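Local coordinates for protein putative antitoxin VapB45 (Mycobacterium tuberculosis, PDB 5AF3) that possibly serves as the antitoxin of a type II toxin-antitoxin pair, with VapC45 as its cognate toxin, at residues F198-L209 / Y225-L236. Numbering follows the deposited sequence.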
loop_
_atom_site.group_PDB
_atom_site.type_symbol
_atom_site.label_atom_id
_atom_site.label_comp_id
_atom_site.label_asym_id
_atom_site.label_seq_id
_atom_site.Cartn_x
_atom_site.Cartn_y
_atom_site.Cartn_z
ATOM N N PHE A 198 -15.495 -0.157 5.213
ATOM C CA PHE A 198 -15.625 1.246 5.493
ATOM C C PHE A 198 -16.373 1.323 6.837
ATOM O O PHE A 198 -17.502 0.850 6.952
ATOM C CB PHE A 198 -16.432 1.930 4.381
ATOM C CG PHE A 198 -15.718 1.976 3.047
ATOM C CD1 PHE A 198 -14.785 2.975 2.795
ATOM C CD2 PHE A 198 -16.034 1.060 2.039
ATOM C CE1 PHE A 198 -14.139 3.062 1.507
ATOM C CE2 PHE A 198 -15.385 1.101 0.784
ATOM C CZ PHE A 198 -14.435 2.087 0.522
ATOM N N ASP A 199 -15.711 1.869 7.864
ATOM C CA ASP A 199 -16.330 1.982 9.210
ATOM C C ASP A 199 -17.669 2.747 9.089
ATOM O O ASP A 199 -18.637 2.452 9.798
ATOM C CB ASP A 199 -15.381 2.742 10.136
ATOM C CG ASP A 199 -15.848 2.762 11.595
ATOM O OD1 ASP A 199 -16.446 1.755 12.060
ATOM O OD2 ASP A 199 -15.534 3.773 12.258
ATOM N N GLY A 200 -17.697 3.730 8.195
ATOM C CA GLY A 200 -18.818 4.655 8.076
ATOM C C GLY A 200 -20.079 4.083 7.448
ATOM O O GLY A 200 -21.182 4.578 7.718
ATOM N N SER A 201 -19.945 3.057 6.612
ATOM C CA SER A 201 -21.148 2.400 6.021
ATOM C C SER A 201 -21.251 0.890 6.260
ATOM O O SER A 201 -22.262 0.282 5.913
ATOM C CB SER A 201 -21.151 2.681 4.515
ATOM O OG SER A 201 -20.055 1.992 3.907
ATOM N N GLY A 202 -20.192 0.269 6.811
ATOM C CA GLY A 202 -20.144 -1.178 7.009
ATOM C C GLY A 202 -19.983 -1.997 5.736
ATOM O O GLY A 202 -20.081 -3.233 5.758
ATOM N N VAL A 203 -19.676 -1.312 4.617
ATOM C CA VAL A 203 -19.455 -1.994 3.328
ATOM C C VAL A 203 -18.029 -2.524 3.170
ATOM O O VAL A 203 -17.099 -1.822 3.486
ATOM C CB VAL A 203 -19.769 -1.033 2.139
ATOM C CG1 VAL A 203 -19.372 -1.655 0.767
ATOM C CG2 VAL A 203 -21.247 -0.612 2.196
ATOM N N ARG A 204 -17.912 -3.764 2.692
ATOM C CA ARG A 204 -16.611 -4.374 2.395
ATOM C C ARG A 204 -15.957 -3.585 1.279
ATOM O O ARG A 204 -16.577 -3.351 0.231
ATOM C CB ARG A 204 -16.788 -5.826 2.019
ATOM C CG ARG A 204 -17.140 -6.727 3.211
ATOM C CD ARG A 204 -17.166 -8.208 2.824
ATOM N NE ARG A 204 -17.493 -8.330 1.410
ATOM C CZ ARG A 204 -17.239 -9.392 0.660
ATOM N NH1 ARG A 204 -16.685 -10.473 1.212
ATOM N NH2 ARG A 204 -17.562 -9.379 -0.637
ATOM N N VAL A 205 -14.708 -3.167 1.509
ATOM C CA VAL A 205 -13.911 -2.561 0.462
ATOM C C VAL A 205 -14.017 -3.399 -0.808
ATOM O O VAL A 205 -14.133 -2.850 -1.912
ATOM C CB VAL A 205 -12.430 -2.387 0.885
ATOM C CG1 VAL A 205 -11.557 -1.983 -0.359
ATOM C CG2 VAL A 205 -12.330 -1.320 1.958
ATOM N N ALA A 206 -13.992 -4.726 -0.683
ATOM C CA ALA A 206 -14.039 -5.604 -1.854
ATOM C C ALA A 206 -15.285 -5.328 -2.719
ATOM O O ALA A 206 -15.248 -5.482 -3.942
ATOM C CB ALA A 206 -13.963 -7.069 -1.436
ATOM N N ASP A 207 -16.371 -4.868 -2.088
ATOM C CA ASP A 207 -17.639 -4.733 -2.819
ATOM C C ASP A 207 -17.749 -3.451 -3.659
ATOM O O ASP A 207 -18.673 -3.326 -4.504
ATOM C CB ASP A 207 -18.841 -4.908 -1.864
ATOM C CG ASP A 207 -18.994 -6.349 -1.390
ATOM O OD1 ASP A 207 -18.581 -7.257 -2.138
ATOM O OD2 ASP A 207 -19.501 -6.588 -0.268
ATOM N N VAL A 208 -16.794 -2.529 -3.499
ATOM C CA VAL A 208 -16.826 -1.338 -4.351
ATOM C C VAL A 208 -15.959 -1.516 -5.601
ATOM O O VAL A 208 -16.030 -0.707 -6.536
ATOM C CB VAL A 208 -16.528 -0.046 -3.570
ATOM C CG1 VAL A 208 -17.516 0.093 -2.367
ATOM C CG2 VAL A 208 -15.040 0.051 -3.139
ATOM N N LEU A 209 -15.139 -2.564 -5.608
ATOM C CA LEU A 209 -14.121 -2.743 -6.689
ATOM C C LEU A 209 -14.742 -3.185 -8.008
ATOM O O LEU A 209 -14.395 -2.674 -9.078
ATOM C CB LEU A 209 -13.017 -3.730 -6.260
ATOM C CG LEU A 209 -12.226 -3.301 -5.010
ATOM C CD1 LEU A 209 -11.067 -4.227 -4.683
ATOM C CD2 LEU A 209 -11.718 -1.869 -5.171
ATOM N N TYR A 225 -22.769 3.068 -2.300
ATOM C CA TYR A 225 -22.116 2.302 -1.224
ATOM C C TYR A 225 -21.893 3.100 0.070
ATOM O O TYR A 225 -21.268 2.613 1.020
ATOM C CB TYR A 225 -20.821 1.614 -1.725
ATOM C CG TYR A 225 -21.169 0.497 -2.701
ATOM C CD1 TYR A 225 -21.435 -0.799 -2.255
ATOM C CD2 TYR A 225 -21.296 0.762 -4.070
ATOM C CE1 TYR A 225 -21.807 -1.825 -3.155
ATOM C CE2 TYR A 225 -21.668 -0.235 -4.956
ATOM C CZ TYR A 225 -21.900 -1.535 -4.507
ATOM O OH TYR A 225 -22.292 -2.502 -5.433
ATOM N N GLY A 226 -22.406 4.327 0.088
ATOM C CA GLY A 226 -22.492 5.114 1.338
ATOM C C GLY A 226 -21.174 5.699 1.800
ATOM O O GLY A 226 -20.919 5.799 2.997
ATOM N N VAL A 227 -20.320 6.046 0.840
ATOM C CA VAL A 227 -19.021 6.644 1.143
ATOM C C VAL A 227 -18.919 7.848 0.232
ATOM O O VAL A 227 -19.855 8.156 -0.516
ATOM C CB VAL A 227 -17.825 5.666 0.862
ATOM C CG1 VAL A 227 -17.751 4.601 1.918
ATOM C CG2 VAL A 227 -17.939 5.035 -0.500
ATOM N N THR A 228 -17.776 8.523 0.289
ATOM C CA THR A 228 -17.535 9.674 -0.538
ATOM C C THR A 228 -16.598 9.262 -1.690
ATOM O O THR A 228 -15.936 8.220 -1.577
ATOM C CB THR A 228 -16.971 10.793 0.363
ATOM O OG1 THR A 228 -17.269 12.077 -0.194
ATOM C CG2 THR A 228 -15.529 10.638 0.514
ATOM N N PRO A 229 -16.579 10.019 -2.829
ATOM C CA PRO A 229 -15.590 9.743 -3.886
ATOM C C PRO A 229 -14.148 9.790 -3.412
ATOM O O PRO A 229 -13.347 8.924 -3.806
ATOM C CB PRO A 229 -15.881 10.837 -4.939
ATOM C CG PRO A 229 -17.323 11.116 -4.766
ATOM C CD PRO A 229 -17.522 11.082 -3.258
ATOM N N ASP A 230 -13.810 10.766 -2.569
ATOM C CA ASP A 230 -12.450 10.844 -2.011
ATOM C C ASP A 230 -12.085 9.604 -1.196
ATOM O O ASP A 230 -10.971 9.082 -1.308
ATOM C CB ASP A 230 -12.277 12.100 -1.171
ATOM C CG ASP A 230 -12.027 13.345 -2.028
ATOM O OD1 ASP A 230 -11.817 13.213 -3.260
ATOM O OD2 ASP A 230 -12.039 14.450 -1.459
ATOM N N GLN A 231 -13.026 9.137 -0.387
ATOM C CA GLN A 231 -12.858 7.884 0.356
ATOM C C GLN A 231 -12.661 6.676 -0.562
ATOM O O GLN A 231 -11.836 5.788 -0.265
ATOM C CB GLN A 231 -14.044 7.642 1.286
ATOM C CG GLN A 231 -14.037 8.540 2.509
ATOM C CD GLN A 231 -15.260 8.350 3.348
ATOM O OE1 GLN A 231 -16.368 8.115 2.827
ATOM N NE2 GLN A 231 -15.084 8.441 4.664
ATOM N N LEU A 232 -13.396 6.629 -1.672
ATOM C CA LEU A 232 -13.191 5.550 -2.637
ATOM C C LEU A 232 -11.786 5.582 -3.223
ATOM O O LEU A 232 -11.173 4.533 -3.379
ATOM C CB LEU A 232 -14.184 5.607 -3.794
ATOM C CG LEU A 232 -15.565 5.044 -3.654
ATOM C CD1 LEU A 232 -16.306 5.265 -4.990
ATOM C CD2 LEU A 232 -15.573 3.532 -3.199
ATOM N N ARG A 233 -11.310 6.775 -3.612
ATOM C CA ARG A 233 -9.954 6.884 -4.170
ATOM C C ARG A 233 -8.932 6.388 -3.147
ATOM O O ARG A 233 -8.001 5.621 -3.493
ATOM C CB ARG A 233 -9.641 8.317 -4.613
ATOM C CG ARG A 233 -10.321 8.722 -5.923
ATOM C CD ARG A 233 -10.321 10.268 -6.130
ATOM N NE ARG A 233 -11.360 10.618 -7.082
ATOM C CZ ARG A 233 -12.450 11.334 -6.822
ATOM N NH1 ARG A 233 -12.670 11.890 -5.628
ATOM N NH2 ARG A 233 -13.318 11.529 -7.798
ATOM N N ASP A 234 -9.121 6.806 -1.887
ATOM C CA ASP A 234 -8.285 6.330 -0.773
ATOM C C ASP A 234 -8.298 4.812 -0.624
ATOM O O ASP A 234 -7.254 4.175 -0.448
ATOM C CB ASP A 234 -8.741 7.000 0.535
ATOM C CG ASP A 234 -8.400 8.463 0.584
ATOM O OD1 ASP A 234 -7.657 8.941 -0.311
ATOM O OD2 ASP A 234 -8.887 9.142 1.509
ATOM N N ALA A 235 -9.471 4.203 -0.702
ATOM C CA ALA A 235 -9.542 2.741 -0.620
ATOM C C ALA A 235 -8.812 2.079 -1.784
ATOM O O ALA A 235 -8.093 1.124 -1.593
ATOM C CB ALA A 235 -11.005 2.245 -0.552
ATOM N N LEU A 236 -9.010 2.593 -2.998
ATOM C CA LEU A 236 -8.468 1.975 -4.164
ATOM C C LEU A 236 -6.954 1.888 -4.107
ATOM O O LEU A 236 -6.371 0.887 -4.509
ATOM C CB LEU A 236 -8.917 2.798 -5.382
ATOM C CG LEU A 236 -8.960 2.232 -6.778
ATOM C CD1 LEU A 236 -9.833 0.969 -6.870
ATOM C CD2 LEU A 236 -9.481 3.394 -7.698
HETATM O O HOH W 1 -20.803 -4.902 -5.349
#
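Phe198, at the end of strand 197-198, pushes its ring against helix 229-236 and the turn before it. Val227 CG1 lies over one face in a CH-pi contact, 3.7 Å from the ring centroid and 22° off the normal, while Val205 CG2 lies over the rim of the opposite face. Phe198 CZ approaches Ala235 CB at 3.6 Å, and the backbone O of Gln231 lies at the ring edge. Val208 extends this apolar layer with both branches: CG2 packs 3.5 Å from Leu232 CD2, and CG1, anti to its own carbonyl carbon (chi1 -55°), reaches Tyr225 CG at 3.7 Å. The Tyr225 side chain slides past that of Val208 in the opposite direction and crosses that of Val203 at about a right angle, Val203 CG1 touching Tyr225 CD1. Leu209 CD2 and Leu236 CD1 meet at the C-terminal end of helix 229-236. Toward the polar edge, Ser201 OG donates to Tyr225 O over 3.2 Å, nearly along the C=O axis (164°), where Gly226, with positive phi, ends helix 218-225. A water lies 2.8 Å from both Tyr225 OH and Asp207 O, donating to the latter. Asp207 is held side-on by Arg204, through NE and NH2. The contact brings together helices 206-213, 218-225 and 229-236, consistent with DUF433's helix-turn-helix clan; apolar packing carries most of it, and the polar links to Tyr225 are consistent with fixing the end of helix 218-225.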